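Local coordinates for protein charybdin (Charybdis maritima, PDB 2B7U) that is a plant ribosome-inactivating protein, a single chain that joins a mixed beta sheet to a largely helical body, at residues A[60-65]-A[136-141]; A[126-131]-A[193-198]; A[207-212]-A[238-243]. All coordinates share one frame; numbering follows the deposited sequence. Where two conformers were deposited one is given.

How the contacts relate
The three contacts follow a bent path through the single chain, from the mixed sheet to the C-terminal region, with contact 2 at the corner. Contact 1 packs strand 56-64 on helix 135-147. Contact 2 sets the loop before that helix against helix 192-199; its centre lies about 21 Å from that of contact 1, and although their segments alternate along the chain, their nearest atoms stay about 6 Å apart. Contact 3 packs helix 202-214, the next helix after 192-199, on the loop 238-243. Contacts 2 and 3, also about 21 Å between centres, do touch: Leu198 CD2 meets Phe239 CD2 at 4.1 Å. The centres of contacts 1 and 3 lie about 30 Å apart, on opposite sides of the chain's centre.

Contact 1: A[60-65]-A[136-141]; sequences LKLTFR and NALQDA
Phe64 and Gln139 make the tight half of this contact, face on face. The Gln139 side chain is extended beyond CG, and CG sits over the middle of the Phe64 ring, 3.6 Å from the centroid and 11° off the ring normal: a CH-pi contact. From there the chain runs outward over the CE1-CZ side of the ring, where its amide lies nearly flat, the two planes only 13° apart. Gln139 CD is 3.4 Å from Phe64 CZ, Gln139 OE1 lies 3.4 Å from Phe64 CE1, and Gln139 NE2 3.5 Å from Phe64 CZ. With CG of Phe64 anti to its backbone N (chi1 178°), the ring leaves the end of the strand and reaches over the helix at this residue. Arg65 CG lies over the opposite face, offset toward the rim; Arg65 is an exposed residue that begins the turn after the strand, so this end of the contact borders solvent. Further back along the strand the fit is looser: the methyls Leu62 CD1 and Leu138 CD1 approach to 4.4 Å. This slacker pair is nevertheless buried, since Val161 and Phe165 of helix 151-170 pack on Leu62 and Leu138 respectively, while Ile16 and Leu19 close on Leu138. The contact thus joins strand 56-64 of the mixed sheet to helix 135-147, with helix 151-170 beside both. No hydrogen bond crosses between the segments. Cohesion therefore comes from dispersion and the pi face: Gln139 CG covers the middle of that face and the nearly parallel amide its CE1-CZ rim, with OE1 and NE2 lying beyond the rim.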
ATOM      1  N   LEU A  60     -10.745   2.140  -3.077  1.00 15.33           N
ATOM      2  CA  LEU A  60     -10.196   1.631  -4.329  1.00 15.21           C
ATOM      3  C   LEU A  60     -11.199   0.617  -4.866  1.00 15.27           C
ATOM      4  O   LEU A  60     -11.365  -0.443  -4.297  1.00 14.49           O
ATOM      5  CB  LEU A  60      -8.844   0.959  -4.078  1.00 15.92           C
ATOM      6  CG  LEU A  60      -8.238   0.151  -5.221  1.00 16.41           C
ATOM      7  CD1 LEU A  60      -7.973   1.021  -6.439  1.00 17.94           C
ATOM      8  CD2 LEU A  60      -6.966  -0.587  -4.746  1.00 17.88           C
ATOM      9  N   LYS A  61     -11.870   0.971  -5.954  1.00 15.51           N
ATOM     10  CA  LYS A  61     -12.889   0.103  -6.547  1.00 16.92           C
ATOM     11  C   LYS A  61     -12.274  -0.628  -7.732  1.00 16.67           C
ATOM     12  O   LYS A  61     -11.729  -0.002  -8.654  1.00 17.40           O
ATOM     13  CB  LYS A  61     -14.098   0.936  -6.988  1.00 16.84           C
ATOM     14  CG  LYS A  61     -15.310   0.122  -7.423  1.00 20.30           C
ATOM     15  CD  LYS A  61     -16.550   1.027  -7.310  1.00 21.20           C
ATOM     16  CE  LYS A  61     -17.777   0.485  -7.960  1.00 25.39           C
ATOM     17  NZ  LYS A  61     -18.840   1.550  -8.001  1.00 27.37           N
ATOM     18  N   LEU A  62     -12.329  -1.954  -7.698  1.00 16.40           N
ATOM     19  CA  LEU A  62     -11.725  -2.787  -8.730  1.00 15.82           C
ATOM     20  C   LEU A  62     -12.814  -3.619  -9.370  1.00 15.52           C
ATOM     21  O   LEU A  62     -13.574  -4.256  -8.671  1.00 15.78           O
ATOM     22  CB  LEU A  62     -10.680  -3.714  -8.128  1.00 16.16           C
ATOM     23  CG  LEU A  62      -9.514  -3.048  -7.402  1.00 16.41           C
ATOM     24  CD1 LEU A  62      -8.609  -4.117  -6.782  1.00 18.01           C
ATOM     25  CD2 LEU A  62      -8.741  -2.146  -8.303  1.00 18.02           C
ATOM     26  N   THR A  63     -12.849  -3.615 -10.695  1.00 15.93           N
ATOM     27  CA  THR A  63     -13.912  -4.297 -11.417  1.00 16.72           C
ATOM     28  C   THR A  63     -13.308  -5.204 -12.475  1.00 17.07           C
ATOM     29  O   THR A  63     -12.308  -4.866 -13.121  1.00 17.43           O
ATOM     30  CB  THR A  63     -14.838  -3.280 -12.067  0.65 17.68           C
ATOM     31  OG1 THR A  63     -15.542  -2.537 -11.056  0.65 21.60           O
ATOM     32  CG2 THR A  63     -15.818  -3.962 -12.929  0.65 18.17           C
ATOM     33  N   PHE A  64     -13.927  -6.370 -12.667  1.00 16.74           N
ATOM     34  CA  PHE A  64     -13.535  -7.280 -13.723  1.00 16.23           C
ATOM     35  C   PHE A  64     -14.748  -8.046 -14.223  1.00 16.11           C
ATOM     36  O   PHE A  64     -15.297  -8.862 -13.486  1.00 15.74           O
ATOM     37  CB  PHE A  64     -12.508  -8.288 -13.222  1.00 16.61           C
ATOM     38  CG  PHE A  64     -12.096  -9.285 -14.267  1.00 16.60           C
ATOM     39  CD1 PHE A  64     -11.543  -8.856 -15.453  1.00 17.79           C
ATOM     40  CD2 PHE A  64     -12.270 -10.633 -14.066  1.00 18.12           C
ATOM     41  CE1 PHE A  64     -11.177  -9.767 -16.427  1.00 19.56           C
ATOM     42  CE2 PHE A  64     -11.903 -11.554 -15.050  1.00 18.36           C
ATOM     43  CZ  PHE A  64     -11.356 -11.120 -16.209  1.00 18.78           C
ATOM     44  N   ARG A  65     -15.142  -7.794 -15.464  1.00 16.51           N
ATOM     45  CA  ARG A  65     -16.246  -8.521 -16.115  1.00 17.25           C
ATOM     46  C   ARG A  65     -17.495  -8.613 -15.222  1.00 16.45           C
ATOM     47  O   ARG A  65     -18.066  -9.685 -15.035  1.00 16.03           O
ATOM     48  CB  ARG A  65     -15.794  -9.919 -16.564  1.00 17.57           C
ATOM     49  CG  ARG A  65     -14.731  -9.870 -17.640  1.00 19.58           C
ATOM     50  CD  ARG A  65     -14.382 -11.243 -18.196  1.00 21.68           C
ATOM     51  NE  ARG A  65     -13.447 -11.094 -19.307  1.00 25.79           N
ATOM     52  CZ  ARG A  65     -12.536 -11.995 -19.678  1.00 29.33           C
ATOM     53  NH1 ARG A  65     -11.745 -11.731 -20.725  1.00 31.32           N
ATOM     54  NH2 ARG A  65     -12.401 -13.150 -19.032  1.00 31.57           N
ATOM     55  N   ASN A 136      -3.678 -11.730 -14.470  1.00 17.97           N
ATOM     56  CA  ASN A 136      -4.524 -12.884 -14.169  1.00 18.70           C
ATOM     57  C   ASN A 136      -4.745 -13.033 -12.661  1.00 18.33           C
ATOM     58  O   ASN A 136      -5.850 -13.333 -12.226  1.00 17.37           O
ATOM     59  CB  ASN A 136      -3.945 -14.164 -14.774  1.00 19.68           C
ATOM     60  CG  ASN A 136      -4.053 -14.207 -16.307  1.00 22.06           C
ATOM     61  OD1 ASN A 136      -3.209 -14.798 -16.970  1.00 28.75           O
ATOM     62  ND2 ASN A 136      -5.092 -13.596 -16.860  1.00 23.96           N
ATOM     63  N   ALA A 137      -3.705 -12.788 -11.857  1.00 17.35           N
ATOM     64  CA  ALA A 137      -3.838 -12.889 -10.394  1.00 17.80           C
ATOM     65  C   ALA A 137      -4.740 -11.790  -9.838  1.00 16.91           C
ATOM     66  O   ALA A 137      -5.509 -12.016  -8.898  1.00 16.49           O
ATOM     67  CB  ALA A 137      -2.478 -12.865  -9.725  1.00 18.46           C
ATOM     68  N   LEU A 138      -4.644 -10.598 -10.407  1.00 16.80           N
ATOM     69  CA  LEU A 138      -5.498  -9.502  -9.983  1.00 17.62           C
ATOM     70  C   LEU A 138      -6.953  -9.778 -10.350  1.00 17.36           C
ATOM     71  O   LEU A 138      -7.847  -9.497  -9.583  1.00 17.65           O
ATOM     72  CB  LEU A 138      -4.997  -8.198 -10.579  1.00 18.39           C
ATOM     73  CG  LEU A 138      -5.612  -6.914 -10.060  1.00 19.01           C
ATOM     74  CD1 LEU A 138      -5.569  -6.836  -8.529  1.00 19.72           C
ATOM     75  CD2 LEU A 138      -4.905  -5.747 -10.743  1.00 19.59           C
ATOM     76  N   GLN A 139      -7.187 -10.366 -11.516  1.00 16.89           N
ATOM     77  CA  GLN A 139      -8.519 -10.737 -11.913  1.00 16.64           C
ATOM     78  C   GLN A 139      -9.111 -11.738 -10.923  1.00 16.19           C
ATOM     79  O   GLN A 139     -10.255 -11.595 -10.462  1.00 16.48           O
ATOM     80  CB  GLN A 139      -8.487 -11.324 -13.323  1.00 16.50           C
ATOM     81  CG  GLN A 139      -8.245 -10.289 -14.415  1.00 18.06           C
ATOM     82  CD  GLN A 139      -8.017 -10.893 -15.811  1.00 17.25           C
ATOM     83  OE1 GLN A 139      -7.768 -10.162 -16.769  1.00 22.87           O
ATOM     84  NE2 GLN A 139      -8.095 -12.210 -15.921  1.00 21.75           N
ATOM     85  N   ASP A 140      -8.318 -12.738 -10.570  1.00 15.60           N
ATOM     86  CA  ASP A 140      -8.756 -13.741  -9.607  1.00 16.74           C
ATOM     87  C   ASP A 140      -9.031 -13.132  -8.232  1.00 16.03           C
ATOM     88  O   ASP A 140      -9.966 -13.515  -7.529  1.00 16.76           O
ATOM     89  CB  ASP A 140      -7.707 -14.849  -9.490  1.00 17.67           C
ATOM     90  CG  ASP A 140      -7.473 -15.576 -10.792  1.00 24.07           C
ATOM     91  OD1 ASP A 140      -8.392 -15.593 -11.656  1.00 29.86           O
ATOM     92  OD2 ASP A 140      -6.357 -16.128 -10.957  1.00 32.92           O
ATOM     93  N   ALA A 141      -8.200 -12.183  -7.830  1.00 15.63           N
ATOM     94  CA  ALA A 141      -8.393 -11.523  -6.554  1.00 16.22           C
ATOM     95  C   ALA A 141      -9.701 -10.778  -6.484  1.00 16.02           C
ATOM     96  O   ALA A 141     -10.398 -10.860  -5.477  1.00 15.76           O
ATOM     97  CB  ALA A 141      -7.258 -10.561  -6.283  1.00 16.45           C
TER

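Contact 2: A[126-131]-A[193-198]; sequences QDILDI and WMQNDL
Leu129 turns CG anti to its carbonyl carbon (chi1 -64°), and Gln195 turns CG anti to its backbone N (chi1 -179°) and then runs extended, which carries the glutamine amide out from its helix to the leucine fork. The two side chains meet crosswise: Gln195 OE1 lies 3.4 Å from Leu129 CD1, while Leu129 CD2 comes within 3.9 Å of Gln195 CD and 4.0 Å of Gln195 CB. The nitrogen end of the same amide touches Ile128: Gln195 NE2 stands 3.7 Å from Ile128 CG2. Gln195 NE2 also donates to a water at 2.7 Å. That water accepts a second, weak and long bond from Leu129 N, at 3.5 Å, and so links the helix side chain to the loop backbone; no direct hydrogen bond joins the segments. The loop, between helices 117-124 and 135-147 in the helical part of this ribosome-inactivating fold, makes a short 3-10 turn at 128-130, and Asp130 N bonds to Asp127 O across it. Ile128 starts toward helix 192-199 but its tip turns off, and the side chain also touches Ile159 of helix 151-170; its carbonyl oxygen is bonded to the hydroxyl of Tyr133. Across the contact, helix 192-199 widens into a pi-type turn at 194-198, where Leu198 N makes a weak 3.3 Å bond to Trp193 O. Leu190, just before this helix, touches both Leu129 and Gln195.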
ATOM      1  N   GLN A 126       0.096 -19.232   2.867  1.00 22.64           N
ATOM      2  CA  GLN A 126       0.924 -19.094   1.672  1.00 23.83           C
ATOM      3  C   GLN A 126       1.816 -17.875   1.838  1.00 24.29           C
ATOM      4  O   GLN A 126       1.356 -16.847   2.324  1.00 22.99           O
ATOM      5  CB  GLN A 126       0.051 -18.924   0.428  1.00 24.40           C
ATOM      6  CG  GLN A 126       0.856 -18.874  -0.877  1.00 24.94           C
ATOM      7  CD  GLN A 126       0.014 -19.098  -2.124  1.00 25.52           C
ATOM      8  OE1 GLN A 126      -1.216 -19.106  -2.077  1.00 29.46           O
ATOM      9  NE2 GLN A 126       0.680 -19.286  -3.254  1.00 26.97           N
ATOM     10  N   ASP A 127       3.077 -18.011   1.421  1.00 25.20           N
ATOM     11  CA  ASP A 127       4.079 -16.945   1.558  1.00 26.10           C
ATOM     12  C   ASP A 127       3.889 -15.832   0.521  1.00 25.40           C
ATOM     13  O   ASP A 127       3.494 -16.096  -0.621  1.00 24.90           O
ATOM     14  CB  ASP A 127       5.484 -17.535   1.422  1.00 27.02           C
ATOM     15  CG  ASP A 127       5.805 -18.554   2.511  1.00 31.45           C
ATOM     16  OD1 ASP A 127       6.476 -19.573   2.197  1.00 37.49           O
ATOM     17  OD2 ASP A 127       5.387 -18.335   3.680  1.00 36.53           O
ATOM     18  N   ILE A 128       4.177 -14.594   0.922  1.00 25.01           N
ATOM     19  CA  ILE A 128       4.057 -13.440   0.021  1.00 25.67           C
ATOM     20  C   ILE A 128       4.874 -13.663  -1.255  1.00 25.46           C
ATOM     21  O   ILE A 128       4.425 -13.327  -2.351  1.00 26.37           O
ATOM     22  CB  ILE A 128       4.460 -12.101   0.729  1.00 25.88           C
ATOM     23  CG1 ILE A 128       3.228 -11.409   1.318  1.00 28.00           C
ATOM     24  CG2 ILE A 128       5.093 -11.087  -0.224  1.00 26.90           C
ATOM     25  CD1 ILE A 128       2.467 -12.231   2.269  1.00 28.34           C
ATOM     26  N   LEU A 129       6.051 -14.256  -1.110  1.00 25.66           N
ATOM     27  CA  LEU A 129       6.938 -14.484  -2.239  1.00 26.05           C
ATOM     28  C   LEU A 129       6.507 -15.637  -3.147  1.00 26.37           C
ATOM     29  O   LEU A 129       7.089 -15.808  -4.218  1.00 26.47           O
ATOM     30  CB  LEU A 129       8.377 -14.703  -1.750  1.00 26.07           C
ATOM     31  CG  LEU A 129       9.017 -13.505  -1.036  1.00 28.12           C
ATOM     32  CD1 LEU A 129      10.452 -13.823  -0.627  1.00 29.95           C
ATOM     33  CD2 LEU A 129       8.988 -12.223  -1.883  1.00 27.91           C
ATOM     34  N   ASP A 130       5.492 -16.408  -2.743  1.00 25.75           N
ATOM     35  CA  ASP A 130       5.048 -17.572  -3.514  1.00 26.74           C
ATOM     36  C   ASP A 130       3.716 -17.306  -4.208  1.00 25.62           C
ATOM     37  O   ASP A 130       3.109 -18.215  -4.792  1.00 27.15           O
ATOM     38  CB  ASP A 130       4.949 -18.801  -2.601  1.00 27.37           C
ATOM     39  CG  ASP A 130       6.322 -19.363  -2.215  1.00 31.74           C
ATOM     40  OD1 ASP A 130       7.306 -19.191  -2.979  1.00 34.97           O
ATOM     41  OD2 ASP A 130       6.423 -19.999  -1.136  1.00 36.75           O
ATOM     42  N   ILE A 131       3.264 -16.058  -4.132  1.00 24.25           N
ATOM     43  CA  ILE A 131       2.012 -15.626  -4.731  1.00 23.15           C
ATOM     44  C   ILE A 131       2.306 -14.892  -6.034  1.00 23.09           C
ATOM     45  O   ILE A 131       3.305 -14.178  -6.143  1.00 23.48           O
ATOM     46  CB  ILE A 131       1.250 -14.712  -3.736  1.00 22.76           C
ATOM     47  CG1 ILE A 131       0.757 -15.545  -2.551  1.00 22.66           C
ATOM     48  CG2 ILE A 131       0.090 -13.971  -4.411  1.00 22.53           C
ATOM     49  CD1 ILE A 131       0.208 -14.744  -1.408  1.00 22.12           C
ATOM     50  N   TRP A 193      14.472  -8.850  -2.780  1.00 19.20           N
ATOM     51  CA  TRP A 193      15.038  -7.569  -2.363  1.00 19.12           C
ATOM     52  C   TRP A 193      13.959  -6.490  -2.235  1.00 18.70           C
ATOM     53  O   TRP A 193      14.041  -5.592  -1.382  1.00 18.86           O
ATOM     54  CB  TRP A 193      16.166  -7.132  -3.286  1.00 19.38           C
ATOM     55  CG  TRP A 193      15.810  -6.562  -4.625  1.00 18.88           C
ATOM     56  CD1 TRP A 193      15.705  -7.245  -5.813  1.00 19.87           C
ATOM     57  CD2 TRP A 193      15.559  -5.192  -4.926  1.00 18.20           C
ATOM     58  NE1 TRP A 193      15.398  -6.366  -6.827  1.00 20.50           N
ATOM     59  CE2 TRP A 193      15.311  -5.100  -6.310  1.00 20.21           C
ATOM     60  CE3 TRP A 193      15.521  -4.025  -4.162  1.00 19.50           C
ATOM     61  CZ2 TRP A 193      15.027  -3.889  -6.934  1.00 19.92           C
ATOM     62  CZ3 TRP A 193      15.252  -2.829  -4.793  1.00 19.50           C
ATOM     63  CH2 TRP A 193      15.003  -2.772  -6.158  1.00 19.52           C
ATOM     64  N   MET A 194      12.950  -6.567  -3.100  1.00 16.99           N
ATOM     65  CA  MET A 194      11.818  -5.638  -3.030  1.00 17.12           C
ATOM     66  C   MET A 194      10.977  -5.890  -1.779  1.00 17.25           C
ATOM     67  O   MET A 194      10.471  -4.947  -1.167  1.00 16.74           O
ATOM     68  CB  MET A 194      10.971  -5.715  -4.299  1.00 16.83           C
ATOM     69  CG  MET A 194      11.699  -5.212  -5.493  1.00 16.47           C
ATOM     70  SD  MET A 194      10.703  -5.197  -6.991  1.00 19.31           S
ATOM     71  CE  MET A 194      11.977  -4.722  -8.166  1.00 20.95           C
ATOM     72  N   GLN A 195      10.807  -7.139  -1.378  1.00 18.21           N
ATOM     73  CA  GLN A 195      10.171  -7.411  -0.081  1.00 20.25           C
ATOM     74  C   GLN A 195      11.012  -6.906   1.106  1.00 20.50           C
ATOM     75  O   GLN A 195      10.559  -6.135   1.979  1.00 21.32           O
ATOM     76  CB  GLN A 195       9.926  -8.909   0.073  1.00 19.91           C
ATOM     77  CG  GLN A 195       9.254  -9.249   1.391  1.00 22.68           C
ATOM     78  CD  GLN A 195       9.251 -10.723   1.663  1.00 23.45           C
ATOM     79  OE1 GLN A 195      10.304 -11.363   1.689  1.00 30.06           O
ATOM     80  NE2 GLN A 195       8.079 -11.277   1.869  1.00 27.67           N
ATOM     81  N   ASN A 196      12.269  -7.309   1.151  1.00 19.29           N
ATOM     82  CA  ASN A 196      13.053  -7.140   2.358  1.00 19.80           C
ATOM     83  C   ASN A 196      13.781  -5.808   2.479  1.00 19.14           C
ATOM     84  O   ASN A 196      14.010  -5.280   3.602  1.00 20.81           O
ATOM     85  CB  ASN A 196      14.096  -8.248   2.451  1.00 19.82           C
ATOM     86  CG  ASN A 196      13.503  -9.619   2.633  1.00 23.97           C
ATOM     87  OD1 ASN A 196      14.186 -10.629   2.407  1.00 28.92           O
ATOM     88  ND2 ASN A 196      12.261  -9.682   3.067  1.00 24.94           N
ATOM     89  N   ASP A 197      14.253  -5.300   1.351  1.00 17.45           N
ATOM     90  CA  ASP A 197      14.992  -4.045   1.359  1.00 17.13           C
ATOM     91  C   ASP A 197      14.031  -2.863   1.247  1.00 16.33           C
ATOM     92  O   ASP A 197      14.277  -1.813   1.836  1.00 16.79           O
ATOM     93  CB  ASP A 197      16.023  -3.956   0.235  1.00 17.02           C
ATOM     94  CG  ASP A 197      16.982  -5.130   0.199  1.00 20.71           C
ATOM     95  OD1 ASP A 197      16.729  -6.171   0.868  1.00 25.39           O
ATOM     96  OD2 ASP A 197      17.963  -5.026  -0.565  1.00 20.96           O
ATOM     97  N   LEU A 198      12.970  -3.013   0.456  1.00 15.22           N
ATOM     98  CA  LEU A 198      12.029  -1.914   0.257  1.00 13.98           C
ATOM     99  C   LEU A 198      10.826  -1.985   1.175  1.00 14.23           C
ATOM    100  O   LEU A 198      10.682  -1.157   2.070  1.00 14.00           O
ATOM    101  CB  LEU A 198      11.569  -1.850  -1.200  1.00 13.75           C
ATOM    102  CG  LEU A 198      12.679  -1.619  -2.226  1.00 13.62           C
ATOM    103  CD1 LEU A 198      12.091  -1.489  -3.620  1.00 14.30           C
ATOM    104  CD2 LEU A 198      13.490  -0.371  -1.889  1.00 14.90           C
TER
HETATM  105  O   HOH W   1       7.469 -13.915   2.045  1.00 36.84           O

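Contact 3: A[207-212]-A[238-243]; sequences FMILKS and NFLGIV
Leu210 of the helix and Val243 of the loop lie closest in backbone terms, their CA atoms 8.2 Å apart, a separation that leaves the gap to be bridged by side chains alone. In both residues CB points to the other segment, and the two side chains slide past each other in opposite directions. Val243 CG1, held anti to the backbone N (chi1 -177°), sets its methyl against the fork of Leu210: it lies 3.9 Å from Leu210 CG and 4.1 Å from each of Leu210 CD1 and CD2. At the preceding helix residue, Ile209 and Leu240 meet tip to tip, with Ile209 CD1 4.0 Å from Leu240 CD2. The helix beneath is regular, and Met208 O takes two donors from Ser212, the backbone N at 2.9 Å and the hydroxyl OG at 2.8 Å, approaching from opposite faces of the carbonyl plane. Around the apolar pairs, Leu236 and Leu237 of helix 233-237 and Leu40 of strand 38-40 pack on Ile209, while Trp202 and Ser206, earlier on helix 202-214, cover Leu240. The loop itself is tied by its main chain: Gly241 bonds to Arg170, Val243 to Pro44 and Leu46, and Ile242 O accepts from Trp202 NE1. The contact thus lays the irregular run after helix 233-237 over helix 202-214. All four touching residues are buried and purely aliphatic, so their chemistry offers shape and dispersion but no directional bond; the backbone hydrogen bonds to Arg170, Pro44 and Leu46 probably help to hold the loop in place, and the methyl groups fill the interface with the helix.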
ATOM      1  N   PHE A 207      10.867   8.188   7.298  1.00 12.04           N
ATOM      2  CA  PHE A 207      11.322   8.972   8.436  1.00 12.40           C
ATOM      3  C   PHE A 207      12.704   9.551   8.182  1.00 12.64           C
ATOM      4  O   PHE A 207      12.964  10.741   8.434  1.00 11.62           O
ATOM      5  CB  PHE A 207      11.369   8.120   9.703  1.00 13.18           C
ATOM      6  CG  PHE A 207      11.829   8.891  10.903  1.00 14.11           C
ATOM      7  CD1 PHE A 207      13.149   8.833  11.296  1.00 17.04           C
ATOM      8  CD2 PHE A 207      10.946   9.735  11.571  1.00 17.20           C
ATOM      9  CE1 PHE A 207      13.596   9.589  12.383  1.00 17.76           C
ATOM     10  CE2 PHE A 207      11.386  10.478  12.664  1.00 18.09           C
ATOM     11  CZ  PHE A 207      12.703  10.393  13.056  1.00 17.42           C
ATOM     12  N   MET A 208      13.638   8.711   7.721  1.00 12.61           N
ATOM     13  CA  MET A 208      14.998   9.216   7.450  1.00 13.56           C
ATOM     14  C   MET A 208      14.999  10.395   6.478  1.00 12.64           C
ATOM     15  O   MET A 208      15.769  11.366   6.617  1.00 13.55           O
ATOM     16  CB  MET A 208      15.906   8.127   6.853  1.00 14.72           C
ATOM     17  CG  MET A 208      16.174   6.988   7.742  1.00 16.05           C
ATOM     18  SD  MET A 208      17.074   5.706   6.823  1.00 17.91           S
ATOM     19  CE  MET A 208      16.889   4.401   7.989  1.00 20.98           C
ATOM     20  N   ILE A 209      14.181  10.287   5.442  1.00 11.26           N
ATOM     21  CA  ILE A 209      14.094  11.314   4.383  1.00 11.06           C
ATOM     22  C   ILE A 209      13.505  12.607   4.937  1.00 11.39           C
ATOM     23  O   ILE A 209      14.103  13.678   4.767  1.00 11.04           O
ATOM     24  CB  ILE A 209      13.277  10.799   3.203  1.00 12.27           C
ATOM     25  CG1 ILE A 209      14.069   9.681   2.496  1.00 10.75           C
ATOM     26  CG2 ILE A 209      12.944  11.920   2.213  1.00 13.30           C
ATOM     27  CD1 ILE A 209      13.195   8.821   1.655  1.00 14.37           C
ATOM     28  N   LEU A 210      12.373  12.535   5.632  1.00 11.46           N
ATOM     29  CA  LEU A 210      11.761  13.757   6.149  1.00 11.52           C
ATOM     30  C   LEU A 210      12.573  14.345   7.306  1.00 12.33           C
ATOM     31  O   LEU A 210      12.668  15.555   7.434  1.00 12.70           O
ATOM     32  CB  LEU A 210      10.333  13.509   6.589  1.00 12.40           C
ATOM     33  CG  LEU A 210       9.380  13.167   5.463  1.00 13.14           C
ATOM     34  CD1 LEU A 210       7.970  13.129   5.995  1.00 15.23           C
ATOM     35  CD2 LEU A 210       9.486  14.171   4.314  1.00 14.36           C
ATOM     36  N   LYS A 211      13.160  13.501   8.146  1.00 11.18           N
ATOM     37  CA  LYS A 211      13.973  14.038   9.244  1.00 12.11           C
ATOM     38  C   LYS A 211      15.221  14.700   8.669  1.00 11.34           C
ATOM     39  O   LYS A 211      15.667  15.756   9.186  1.00 12.52           O
ATOM     40  CB  LYS A 211      14.273  12.961  10.311  1.00 13.43           C
ATOM     41  CG  LYS A 211      14.621  13.554  11.662  1.00 16.17           C
ATOM     42  CD  LYS A 211      13.445  14.091  12.413  1.00 16.35           C
ATOM     43  CE  LYS A 211      13.883  14.626  13.771  1.00 17.95           C
ATOM     44  NZ  LYS A 211      12.761  15.212  14.522  1.00 19.63           N
ATOM     45  N   SER A 212      15.813  14.135   7.612  1.00 12.20           N
ATOM     46  CA  SER A 212      16.953  14.760   6.942  1.00 13.38           C
ATOM     47  C   SER A 212      16.581  16.147   6.402  1.00 13.19           C
ATOM     48  O   SER A 212      17.373  17.094   6.520  1.00 13.65           O
ATOM     49  CB  SER A 212      17.486  13.895   5.808  1.00 14.76           C
ATOM     50  OG  SER A 212      18.150  12.770   6.350  1.00 16.99           O
ATOM     51  N   ASN A 238      14.767   8.699  -4.254  1.00 15.22           N
ATOM     52  CA  ASN A 238      14.559   8.242  -5.632  1.00 16.14           C
ATOM     53  C   ASN A 238      13.850   6.893  -5.694  1.00 15.19           C
ATOM     54  O   ASN A 238      13.177   6.579  -6.701  1.00 16.97           O
ATOM     55  CB  ASN A 238      15.894   8.134  -6.358  1.00 17.14           C
ATOM     56  CG  ASN A 238      16.479   9.482  -6.788  1.00 21.92           C
ATOM     57  OD1 ASN A 238      17.668   9.543  -7.131  1.00 29.15           O
ATOM     58  ND2 ASN A 238      15.669  10.559  -6.789  1.00 23.62           N
ATOM     59  N   PHE A 239      13.973   6.087  -4.639  1.00 13.12           N
ATOM     60  CA  PHE A 239      13.257   4.799  -4.575  1.00 12.84           C
ATOM     61  C   PHE A 239      11.775   4.933  -4.248  1.00 12.29           C
ATOM     62  O   PHE A 239      10.997   4.025  -4.566  1.00 13.21           O
ATOM     63  CB  PHE A 239      13.894   3.875  -3.525  1.00 13.90           C
ATOM     64  CG  PHE A 239      15.238   3.353  -3.917  1.00 14.24           C
ATOM     65  CD1 PHE A 239      16.375   4.127  -3.732  1.00 15.46           C
ATOM     66  CD2 PHE A 239      15.365   2.093  -4.505  1.00 13.96           C
ATOM     67  CE1 PHE A 239      17.640   3.653  -4.107  1.00 16.90           C
ATOM     68  CE2 PHE A 239      16.633   1.605  -4.869  1.00 16.15           C
ATOM     69  CZ  PHE A 239      17.766   2.405  -4.662  1.00 16.12           C
ATOM     70  N   LEU A 240      11.377   6.017  -3.584  1.00 11.99           N
ATOM     71  CA  LEU A 240      10.012   6.122  -3.083  1.00 12.17           C
ATOM     72  C   LEU A 240       9.083   6.828  -4.053  1.00 12.60           C
ATOM     73  O   LEU A 240       9.426   7.824  -4.665  1.00 13.19           O
ATOM     74  CB  LEU A 240       9.952   6.859  -1.737  1.00 13.18           C
ATOM     75  CG  LEU A 240      10.262   5.985  -0.521  1.00 15.22           C
ATOM     76  CD1 LEU A 240      11.697   5.505  -0.504  1.00 14.96           C
ATOM     77  CD2 LEU A 240       9.915   6.637   0.821  1.00 16.30           C
ATOM     78  N   GLY A 241       7.915   6.268  -4.227  1.00 12.04           N
ATOM     79  CA  GLY A 241       6.842   6.896  -4.960  1.00 11.66           C
ATOM     80  C   GLY A 241       6.028   7.890  -4.168  1.00 12.10           C
ATOM     81  O   GLY A 241       5.395   8.799  -4.725  1.00 12.02           O
ATOM     82  N   ILE A 242       5.977   7.671  -2.856  1.00 12.94           N
ATOM     83  CA  ILE A 242       5.251   8.521  -1.920  1.00 13.57           C
ATOM     84  C   ILE A 242       5.859   8.273  -0.532  1.00 12.92           C
ATOM     85  O   ILE A 242       6.384   7.191  -0.261  1.00 12.94           O
ATOM     86  CB  ILE A 242       3.696   8.286  -2.024  1.00 14.02           C
ATOM     87  CG1 ILE A 242       2.928   9.413  -1.310  1.00 15.32           C
ATOM     88  CG2 ILE A 242       3.326   6.922  -1.500  1.00 14.80           C
ATOM     89  CD1 ILE A 242       1.555   9.601  -1.852  1.00 16.59           C
ATOM     90  N   VAL A 243       5.833   9.294   0.307  1.00 12.76           N
ATOM     91  CA  VAL A 243       6.538   9.312   1.588  1.00 11.78           C
ATOM     92  C   VAL A 243       5.583   9.384   2.778  1.00 12.36           C
ATOM     93  O   VAL A 243       4.724  10.256   2.798  1.00 12.57           O
ATOM     94  CB  VAL A 243       7.504  10.520   1.635  1.00 12.80           C
ATOM     95  CG1 VAL A 243       8.283  10.505   2.907  1.00 13.58           C
ATOM     96  CG2 VAL A 243       8.419  10.530   0.396  1.00 14.80           C
TER